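Local coordinates for protein L-lysine 6-oxidase (PDB 3WEU) that oxidises the epsilon-amino group of L-lysine with a cysteine tryptophylquinone cofactor, generating the hydrogen peroxide behind its antibacterial action, at residues D39-T44 / D188-L193; V23-E28 / G60-V65; N529-T534 / V570-A575; V399-A404 / T520-E525. One frame throughout, in Å; residues are numbered along the deposited sequence.

Followed from the N terminus, the chain first opens interaction 2 at 23-28 and then interaction 1 at 39-44. It returns to 60-65 to close interaction 2, and reaches 188-193 to close interaction 1 only after a long excursion, so the two loops cross. Their contacts touch and together join the early loops to the mixed sheet of the N-terminal region. On the other side of the chain's centre, interaction 4 ties 399-404 to 520-525 and closes before interaction 3 brings 529-534 and 570-575 together at the base of a long two-stranded arm. These two lie in series, neither nested nor crossed, yet they touch, with centres about 12 Å apart.

Interaction 1 of 4, residues D39-T44 / D188-L193; sequences DLKPTT and DSQGRL
Lys41 meets Gln190 because its CG lies anti to the carbonyl carbon (chi1 -57°) and the rest of the chain runs extended, crossing the glutamine at about a right angle. Lys41 NZ lies 2.5 Å from Gln190 OE1, a hydrogen bond short enough for its exact length to be doubtful. The lysine approaches from above the amide carbonyl plane; Arg192 NH1 donates to the same Gln190 OE1 from the opposite face, at 2.9 Å, so two cationic groups probably polarise one oxygen. Arg192 NH1 also forms a salt bridge of 2.8 Å with Asp188 OD2, which lies in the guanidinium plane. At the backbone, Ser189 N donates to Asp39 O (3.1 Å), while Leu40 CB packs on Asp188 CB at 3.7 Å. A water donates to both Leu40 O and Asp188 OD2. Asp188 OD1 accepts from Gln190 N, an Asx turn, and from Arg192 N on the other face of the carboxylate, bracing the type I turn from Asp188 to Gly191. That turn links strands 181-187 and 193-196, with Arg192 NE held by Glu72; on the other segment, residues 39-41 lead into strand 42-43, which lies beside strand 34-36.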
# COMPACT_ATOMS: atom_id res chain seq x y z
N ASP A 39 13.71 49.25 5.67
CA ASP A 39 12.53 49.79 6.29
C ASP A 39 11.24 49.02 5.93
O ASP A 39 10.17 49.43 6.37
CB ASP A 39 12.31 51.24 5.86
CG ASP A 39 13.40 52.20 6.40
OD1 ASP A 39 14.02 51.85 7.39
OD2 ASP A 39 13.55 53.30 5.83
N LEU A 40 11.38 47.97 5.10
CA LEU A 40 10.28 47.14 4.63
C LEU A 40 9.27 47.93 3.75
O LEU A 40 8.08 47.61 3.70
CB LEU A 40 9.54 46.52 5.80
CG LEU A 40 10.07 45.25 6.42
CD1 LEU A 40 11.52 44.87 6.18
CD2 LEU A 40 9.55 44.97 7.83
N LYS A 41 9.77 48.90 2.99
CA LYS A 41 9.04 49.53 1.93
C LYS A 41 9.38 48.87 0.58
O LYS A 41 10.52 48.49 0.36
CB LYS A 41 9.37 50.98 1.87
CG LYS A 41 9.04 51.52 3.27
CD LYS A 41 9.29 52.98 3.36
CE LYS A 41 8.83 53.42 4.76
NZ LYS A 41 8.50 54.81 4.50
N PRO A 42 8.37 48.70 -0.25
CA PRO A 42 8.55 48.03 -1.53
C PRO A 42 9.51 48.83 -2.39
O PRO A 42 9.45 50.08 -2.36
CB PRO A 42 7.16 48.01 -2.14
CG PRO A 42 6.30 48.86 -1.27
CD PRO A 42 6.98 49.11 -0.00
N THR A 43 10.40 48.17 -3.09
CA THR A 43 11.33 48.85 -3.96
C THR A 43 11.03 48.49 -5.43
O THR A 43 10.26 49.17 -6.06
CB THR A 43 12.77 48.53 -3.56
OG1 THR A 43 12.97 47.13 -3.43
CG2 THR A 43 13.11 49.23 -2.16
N THR A 44 11.70 47.49 -5.91
CA THR A 44 11.63 46.99 -7.28
C THR A 44 10.82 45.73 -7.24
O THR A 44 10.69 45.11 -6.19
CB THR A 44 13.00 46.58 -7.84
OG1 THR A 44 13.50 45.37 -7.20
CG2 THR A 44 14.00 47.60 -7.68
N ASP A 188 6.48 47.85 9.46
CA ASP A 188 7.52 48.51 8.66
C ASP A 188 7.98 49.69 9.50
O ASP A 188 7.63 49.78 10.72
CB ASP A 188 7.05 48.90 7.24
CG ASP A 188 6.11 50.07 7.20
OD1 ASP A 188 5.69 50.62 8.25
OD2 ASP A 188 5.73 50.46 6.06
N SER A 189 8.83 50.52 8.93
CA SER A 189 9.43 51.62 9.66
C SER A 189 8.43 52.69 10.12
O SER A 189 8.78 53.53 10.94
CB SER A 189 10.61 52.23 8.90
OG SER A 189 10.14 52.92 7.80
N GLN A 190 7.22 52.69 9.59
CA GLN A 190 6.18 53.66 9.95
C GLN A 190 4.97 53.04 10.61
O GLN A 190 3.93 53.71 10.79
CB GLN A 190 5.74 54.44 8.71
CG GLN A 190 6.84 55.34 8.16
CD GLN A 190 6.48 56.03 6.87
OE1 GLN A 190 6.41 55.43 5.79
NE2 GLN A 190 6.25 57.34 6.96
N GLY A 191 5.08 51.79 11.00
CA GLY A 191 4.00 51.17 11.77
C GLY A 191 2.96 50.42 10.96
O GLY A 191 1.99 49.88 11.56
N ARG A 192 3.15 50.30 9.63
CA ARG A 192 2.22 49.54 8.82
C ARG A 192 2.38 48.09 9.12
O ARG A 192 3.50 47.61 9.41
CB ARG A 192 2.45 49.75 7.28
CG ARG A 192 2.30 51.18 6.79
CD ARG A 192 2.69 51.31 5.30
NE ARG A 192 2.63 52.68 4.89
CZ ARG A 192 3.67 53.49 4.95
NH1 ARG A 192 4.87 53.03 5.27
NH2 ARG A 192 3.51 54.74 4.57
N LEU A 193 1.27 47.35 9.00
CA LEU A 193 1.31 45.91 9.22
C LEU A 193 1.77 45.13 7.99
O LEU A 193 1.36 45.45 6.87
CB LEU A 193 -0.09 45.45 9.60
CG LEU A 193 -0.32 43.95 9.67
CD1 LEU A 193 0.45 43.32 10.78
CD2 LEU A 193 -1.82 43.58 9.86
O HOH W 1 5.66 48.94 3.83

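Interaction 2 of 4, residues V23-E28 / G60-V65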
# COMPACT_ATOMS: atom_id res chain seq x y z
N VAL A 23 9.17 38.64 0.07
CA VAL A 23 8.77 39.69 -0.78
C VAL A 23 7.47 40.29 -0.25
O VAL A 23 6.78 39.68 0.57
CB VAL A 23 8.66 39.19 -2.26
CG1 VAL A 23 10.02 38.74 -2.76
CG2 VAL A 23 7.73 38.02 -2.43
N LEU A 24 7.14 41.48 -0.74
CA LEU A 24 5.90 42.12 -0.45
C LEU A 24 4.89 41.95 -1.60
O LEU A 24 5.17 41.50 -2.73
CB LEU A 24 6.13 43.61 -0.20
CG LEU A 24 7.06 43.88 1.00
CD1 LEU A 24 7.21 45.34 1.21
CD2 LEU A 24 6.56 43.19 2.28
N ASN A 25 3.67 42.34 -1.27
CA ASN A 25 2.52 42.02 -2.10
C ASN A 25 2.54 42.70 -3.43
O ASN A 25 3.09 43.79 -3.59
CB ASN A 25 1.22 42.45 -1.43
CG ASN A 25 1.28 43.85 -0.90
OD1 ASN A 25 1.88 44.11 0.16
ND2 ASN A 25 0.65 44.78 -1.63
N PRO A 26 1.92 42.06 -4.40
CA PRO A 26 1.66 42.71 -5.68
C PRO A 26 0.84 43.96 -5.40
O PRO A 26 0.09 43.98 -4.44
CB PRO A 26 0.75 41.72 -6.37
CG PRO A 26 1.17 40.36 -5.86
CD PRO A 26 1.52 40.64 -4.40
N MET A 27 0.94 44.93 -6.29
CA MET A 27 0.29 46.20 -6.15
C MET A 27 -0.77 46.40 -7.20
O MET A 27 -1.41 47.42 -7.25
CB MET A 27 1.31 47.32 -6.17
CG MET A 27 2.19 47.17 -4.91
SD MET A 27 3.57 48.35 -4.83
CE MET A 27 2.64 49.65 -3.99
N GLU A 28 -1.01 45.37 -8.00
CA GLU A 28 -2.08 45.42 -8.95
C GLU A 28 -2.39 43.99 -9.37
O GLU A 28 -1.65 43.05 -9.06
CB GLU A 28 -1.65 46.23 -10.20
CG GLU A 28 -0.55 45.61 -11.00
CD GLU A 28 -0.00 46.52 -12.13
OE1 GLU A 28 -0.74 47.28 -12.74
OE2 GLU A 28 1.15 46.39 -12.48
N GLY A 60 4.44 38.58 1.67
CA GLY A 60 3.71 39.22 2.74
C GLY A 60 2.77 40.24 2.26
O GLY A 60 2.98 40.80 1.18
N GLN A 61 1.67 40.45 3.00
CA GLN A 61 0.73 41.54 2.72
C GLN A 61 0.95 42.73 3.60
O GLN A 61 0.86 42.60 4.82
CB GLN A 61 -0.69 41.07 2.88
CG GLN A 61 -1.74 42.12 2.68
CD GLN A 61 -1.99 42.36 1.21
OE1 GLN A 61 -2.48 41.49 0.51
NE2 GLN A 61 -1.67 43.53 0.75
N VAL A 62 1.12 43.89 2.98
CA VAL A 62 1.08 45.19 3.69
C VAL A 62 -0.34 45.62 3.83
O VAL A 62 -1.12 45.57 2.86
CB VAL A 62 1.87 46.27 2.93
CG1 VAL A 62 1.76 47.64 3.57
CG2 VAL A 62 3.32 45.85 2.79
N PHE A 63 -0.73 46.04 5.03
CA PHE A 63 -1.99 46.69 5.25
C PHE A 63 -1.74 48.12 5.70
O PHE A 63 -0.76 48.39 6.43
CB PHE A 63 -2.81 46.02 6.36
CG PHE A 63 -3.32 44.64 6.06
CD1 PHE A 63 -2.54 43.57 6.25
CD2 PHE A 63 -4.67 44.44 5.72
CE1 PHE A 63 -3.01 42.28 6.03
CE2 PHE A 63 -5.17 43.14 5.52
CZ PHE A 63 -4.35 42.05 5.68
N LYS A 64 -2.62 49.01 5.27
CA LYS A 64 -2.56 50.47 5.54
C LYS A 64 -3.90 50.86 6.13
O LYS A 64 -4.94 50.21 5.87
CB LYS A 64 -2.32 51.20 4.29
CG LYS A 64 -0.95 50.88 3.69
CD LYS A 64 -0.67 51.75 2.46
CE LYS A 64 0.55 51.23 1.72
NZ LYS A 64 0.85 52.06 0.51
N VAL A 65 -3.88 51.87 6.99
CA VAL A 65 -5.11 52.36 7.63
C VAL A 65 -5.23 53.81 7.24
O VAL A 65 -4.22 54.55 7.11
CB VAL A 65 -5.12 52.10 9.15
CG1 VAL A 65 -3.87 52.69 9.77
CG2 VAL A 65 -6.38 52.64 9.82
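Asn25 and Val62 meet where the short strand 22-24 comes alongside strand 58-66, a loose parallel pairing in the mixed sheet of the N-terminal region. Gly60 N donates to Val23 O at 2.8 Å in a nearly straight bond, but no second rung follows: Asn25 N and Gly60 O are close, yet the angle is too poor for a hydrogen bond, and the same oxygen receives a CA-H...O contact from Leu24.

Beyond this point a side chain takes over from the main chain. A chi1 of 47° sets Asn25 CG between the backbone N and the carbonyl carbon, and its amide reaches the neighbouring strand, where Asn25 OD1 accepts from Val62 N at 2.9 Å. The donor lies well above the amide carbonyl plane, although the N-H points almost straight at the oxygen (170°). Asn25 ND2 turns back to Pro26 O, so both ends of the amide are held and its rotation is fixed.

The tight part of the contact is this Asn25 bond together with Gly60, which fits closely against the backbone of Val23 and Leu24. Leu24 CD2 and Val62 CG2 make a lighter apolar contact at 4.2 Å, both side chains also resting on Ile194 of strand 193-196. The other end is looser: after Leu24 the chain leaves the strand, and by Met27 and Glu28 it is exposed.

Gln61 bends at chi2 to bring its amide beside that of Asn25, the two planes 34° apart. Its OE1 accepts from Val11 N, while Gln61 NE2 donates to Val62 O at 3.0 Å and lies 3.4 Å from Asn25 CG.

Interaction 3 of 4, residues N529-T534 / V570-A575; sequences NKASQT and VPLPPA
Ala531 and Val570 form the innermost shell, an antiparallel hydrogen-bonded pair. Ala531 N donates to Val570 O at 2.9 Å, and Val570 N returns the bond to Ala531 O at 2.8 Å, both nearly straight. One step along, Lys530 faces Pro571 as a non-hydrogen-bonded pair whose CA atoms are only 4.3 Å apart. Here the contacts come from carbon: Pro571 CA points its hydrogen at Asn529 O (3.5 Å), and Lys530 CA approaches Val570 O (3.2 Å).

Side chains add contacts around this pair. Val570 CG2, set between its backbone N and carbonyl carbon by a chi1 of -62° for CG1, butts against Gln533 CB at 3.6 Å, the two side chains crossing at about a right angle. Ala531 CB touches Leu572 CD1 at 4.0 Å. Lys530 lays its CB, CG and CD alongside the Val570 carbonyl and the start of the proline.

The next shell holds the contact in place. Asn529 ND2 donates to Asn384 O and Ser387 O, and Ser388 OG is hydrogen-bonded to both Asn529 N and Lys530 O. Gln533 carries the ladder onward to Asp567. This is the foot of the long two-stranded arm made by strands 530-543 and 557-571.

The chemistry suits a place where pairing begins. Two backbone hydrogen bonds join Ala531 to Val570, but Pro571 has no N-H to give, and it occupies a non-hydrogen-bonded position, where the ladder to Lys530 asks for none.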
# COMPACT_ATOMS: atom_id res chain seq x y z
N ASN A 529 -21.21 12.92 -14.89
CA ASN A 529 -19.76 13.17 -15.05
C ASN A 529 -18.95 11.87 -15.18
O ASN A 529 -18.06 11.79 -15.99
CB ASN A 529 -19.22 14.06 -13.94
CG ASN A 529 -19.44 15.53 -14.21
OD1 ASN A 529 -19.19 15.98 -15.29
ND2 ASN A 529 -19.90 16.27 -13.22
N LYS A 530 -19.27 10.88 -14.36
CA LYS A 530 -18.52 9.60 -14.31
C LYS A 530 -19.54 8.45 -14.32
O LYS A 530 -20.68 8.60 -13.87
CB LYS A 530 -17.57 9.53 -13.08
CG LYS A 530 -16.53 10.59 -13.22
CD LYS A 530 -15.21 10.36 -12.65
CE LYS A 530 -14.49 11.67 -12.60
NZ LYS A 530 -13.55 11.38 -11.54
N ALA A 531 -19.11 7.32 -14.83
CA ALA A 531 -19.94 6.12 -14.88
C ALA A 531 -19.03 4.96 -14.62
O ALA A 531 -17.76 5.12 -14.68
CB ALA A 531 -20.49 6.00 -16.25
N SER A 532 -19.62 3.78 -14.39
CA SER A 532 -18.74 2.59 -14.34
C SER A 532 -18.51 2.15 -15.75
O SER A 532 -19.33 2.38 -16.64
CB SER A 532 -19.38 1.49 -13.50
OG SER A 532 -20.53 1.08 -14.18
N GLN A 533 -17.37 1.54 -16.01
CA GLN A 533 -17.07 1.08 -17.30
C GLN A 533 -16.57 -0.35 -17.21
O GLN A 533 -15.69 -0.66 -16.38
CB GLN A 533 -16.05 1.97 -17.92
CG GLN A 533 -15.62 1.59 -19.32
CD GLN A 533 -14.62 2.56 -19.89
OE1 GLN A 533 -14.94 3.63 -20.47
NE2 GLN A 533 -13.36 2.19 -19.74
N THR A 534 -17.11 -1.20 -18.07
CA THR A 534 -16.68 -2.61 -18.13
C THR A 534 -16.16 -2.82 -19.49
O THR A 534 -16.89 -2.66 -20.51
CB THR A 534 -17.81 -3.58 -17.77
OG1 THR A 534 -18.26 -3.29 -16.44
CG2 THR A 534 -17.36 -5.07 -17.82
N VAL A 570 -15.29 6.34 -14.07
CA VAL A 570 -14.48 6.98 -15.07
C VAL A 570 -15.32 7.94 -15.88
O VAL A 570 -16.49 7.77 -15.95
CB VAL A 570 -13.86 5.96 -16.03
CG1 VAL A 570 -12.93 5.04 -15.20
CG2 VAL A 570 -14.90 5.19 -16.81
N PRO A 571 -14.69 8.96 -16.44
CA PRO A 571 -15.43 9.87 -17.28
C PRO A 571 -16.18 9.14 -18.37
O PRO A 571 -15.64 8.31 -19.02
CB PRO A 571 -14.31 10.77 -17.88
CG PRO A 571 -13.20 10.74 -16.83
CD PRO A 571 -13.25 9.32 -16.33
N LEU A 572 -17.44 9.43 -18.52
CA LEU A 572 -18.24 8.83 -19.58
C LEU A 572 -17.84 9.38 -20.93
O LEU A 572 -17.91 10.58 -21.12
CB LEU A 572 -19.73 9.09 -19.37
CG LEU A 572 -20.66 8.43 -20.39
CD1 LEU A 572 -20.64 6.88 -20.20
CD2 LEU A 572 -22.03 9.02 -20.27
N PRO A 573 -17.44 8.53 -21.87
CA PRO A 573 -17.21 9.05 -23.23
C PRO A 573 -18.54 9.43 -23.87
O PRO A 573 -19.54 8.82 -23.53
CB PRO A 573 -16.68 7.87 -23.96
CG PRO A 573 -16.26 6.89 -22.92
CD PRO A 573 -17.14 7.09 -21.78
N PRO A 574 -18.57 10.40 -24.78
CA PRO A 574 -17.41 11.12 -25.26
C PRO A 574 -17.07 12.27 -24.32
O PRO A 574 -17.96 12.86 -23.66
CB PRO A 574 -17.85 11.63 -26.64
CG PRO A 574 -19.32 11.90 -26.41
CD PRO A 574 -19.77 10.70 -25.58
N ALA A 575 -15.76 12.56 -24.20
CA ALA A 575 -15.35 13.53 -23.22
C ALA A 575 -14.36 14.51 -23.80
O ALA A 575 -13.75 14.23 -24.85
CB ALA A 575 -14.74 12.87 -22.03

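Interaction 4 of 4, residues V399-A404 / T520-E525; sequences VEKFLA and TVNFSE
Lys401 meets Asn522 and Glu525 through its polar end. Its side chain, extended beyond CG, runs past Val521 and delivers NZ into the turn that follows strand 518-522. Lys401 NZ donates to Asn522 O at 2.9 Å and to Glu525 O at 2.8 Å, in each case from well above the carbonyl plane, and a further hydrogen bond runs to the backbone oxygen of Val528. A buried ammonium group is thus gripped by main-chain carbonyls.

The turn is itself shaped by hydrogen bonds. Asn522 OD1 accepts from Glu525 N in the carbonyl plane, on a lone pair, and from Ser524 N above that plane, giving an Asx turn. Asn522 ND2 donates to Ser524 OG at 2.9 Å and also to Leu572 O, so the amide is fixed at both ends.

Apolar contacts lie beside these. Phe402 and Val521 slide past each other in opposite directions, with Phe402 CZ 3.6 Å from Val521 CG1. Phe523 CB meets the edge of the Phe402 ring, whereas Lys401 CB rests over one face near the rim, and Lys401 CB also touches Val521 CG1 at 3.9 Å.

Strands 400-402 and 520-522 do not pair; their axes pass 8.0 Å apart at 115°. Strand 518-522 pairs instead, antiparallel, with 575-579, and this two-stranded unit is flanked in sequence by Cys516 and Trp581, the residues cross-linked as the cysteine tryptophylquinone cofactor.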
# COMPACT_ATOMS: atom_id res chain seq x y z
N VAL A 399 -24.49 19.43 -10.66
CA VAL A 399 -23.45 19.29 -11.70
C VAL A 399 -23.23 20.67 -12.32
O VAL A 399 -24.14 21.44 -12.54
CB VAL A 399 -23.94 18.32 -12.78
CG1 VAL A 399 -23.09 18.29 -14.03
CG2 VAL A 399 -24.06 16.94 -12.16
N GLU A 400 -21.97 20.99 -12.63
CA GLU A 400 -21.68 22.20 -13.41
C GLU A 400 -20.40 21.92 -14.19
O GLU A 400 -19.31 22.06 -13.69
CB GLU A 400 -21.56 23.42 -12.52
CG GLU A 400 -21.47 24.67 -13.33
CD GLU A 400 -20.81 25.79 -12.59
OE1 GLU A 400 -21.60 26.58 -11.95
OE2 GLU A 400 -19.53 25.92 -12.61
N LYS A 401 -20.57 21.46 -15.39
CA LYS A 401 -19.46 20.78 -16.11
C LYS A 401 -18.43 21.77 -16.65
O LYS A 401 -17.19 21.52 -16.55
CB LYS A 401 -20.01 20.01 -17.25
CG LYS A 401 -20.78 18.77 -16.86
CD LYS A 401 -21.17 17.98 -18.11
CE LYS A 401 -21.77 16.63 -17.67
NZ LYS A 401 -21.97 15.78 -18.87
N PHE A 402 -18.94 22.86 -17.26
CA PHE A 402 -18.10 23.84 -17.99
C PHE A 402 -18.28 25.26 -17.54
O PHE A 402 -19.32 25.63 -16.95
CB PHE A 402 -18.35 23.74 -19.52
CG PHE A 402 -18.18 22.33 -20.06
CD1 PHE A 402 -16.90 21.77 -20.17
CD2 PHE A 402 -19.26 21.58 -20.47
CE1 PHE A 402 -16.70 20.51 -20.63
CE2 PHE A 402 -19.07 20.31 -20.94
CZ PHE A 402 -17.80 19.76 -21.03
N LEU A 403 -17.22 26.03 -17.75
CA LEU A 403 -17.13 27.33 -17.14
C LEU A 403 -18.01 28.38 -17.77
O LEU A 403 -18.25 28.35 -18.96
CB LEU A 403 -15.65 27.82 -17.14
CG LEU A 403 -15.25 29.01 -16.29
CD1 LEU A 403 -15.53 28.76 -14.81
CD2 LEU A 403 -13.79 29.34 -16.53
N ALA A 404 -18.46 29.33 -16.96
CA ALA A 404 -19.05 30.62 -17.45
C ALA A 404 -18.31 31.71 -16.72
O ALA A 404 -17.68 31.50 -15.64
CB ALA A 404 -20.54 30.70 -17.10
N THR A 520 -11.10 15.32 -17.75
CA THR A 520 -11.73 14.78 -18.91
C THR A 520 -13.23 14.75 -18.61
O THR A 520 -13.68 13.97 -17.76
CB THR A 520 -11.10 13.36 -19.10
OG1 THR A 520 -9.71 13.59 -19.51
CG2 THR A 520 -11.76 12.65 -20.16
N VAL A 521 -13.98 15.58 -19.30
CA VAL A 521 -15.39 15.91 -18.97
C VAL A 521 -16.36 15.41 -20.06
O VAL A 521 -16.26 15.75 -21.26
CB VAL A 521 -15.59 17.43 -18.80
CG1 VAL A 521 -16.96 17.72 -18.22
CG2 VAL A 521 -14.47 18.03 -17.92
N ASN A 522 -17.32 14.58 -19.64
CA ASN A 522 -18.32 14.05 -20.54
C ASN A 522 -19.13 15.23 -21.10
O ASN A 522 -19.50 16.14 -20.32
CB ASN A 522 -19.31 13.14 -19.77
CG ASN A 522 -20.51 12.82 -20.61
OD1 ASN A 522 -21.52 13.49 -20.52
ND2 ASN A 522 -20.33 11.93 -21.54
N PHE A 523 -19.53 15.16 -22.36
CA PHE A 523 -20.38 16.21 -22.85
C PHE A 523 -21.67 15.73 -23.55
O PHE A 523 -22.26 16.44 -24.35
CB PHE A 523 -19.62 17.16 -23.73
CG PHE A 523 -18.94 16.53 -24.91
CD1 PHE A 523 -19.53 16.56 -26.15
CD2 PHE A 523 -17.65 16.03 -24.82
CE1 PHE A 523 -18.90 16.05 -27.29
CE2 PHE A 523 -17.01 15.50 -25.95
CZ PHE A 523 -17.65 15.49 -27.18
N SER A 524 -22.11 14.53 -23.26
CA SER A 524 -23.27 13.92 -23.97
C SER A 524 -24.47 13.78 -23.07
O SER A 524 -25.60 13.74 -23.53
CB SER A 524 -22.92 12.54 -24.52
OG SER A 524 -22.52 11.67 -23.49
N GLU A 525 -24.25 13.67 -21.77
CA GLU A 525 -25.35 13.41 -20.82
C GLU A 525 -25.22 14.41 -19.69
O GLU A 525 -24.32 14.29 -18.82
CB GLU A 525 -25.26 12.00 -20.24
CG GLU A 525 -25.67 10.92 -21.25
CD GLU A 525 -27.19 10.92 -21.47
OE1 GLU A 525 -27.94 11.67 -20.81
OE2 GLU A 525 -27.58 10.23 -22.38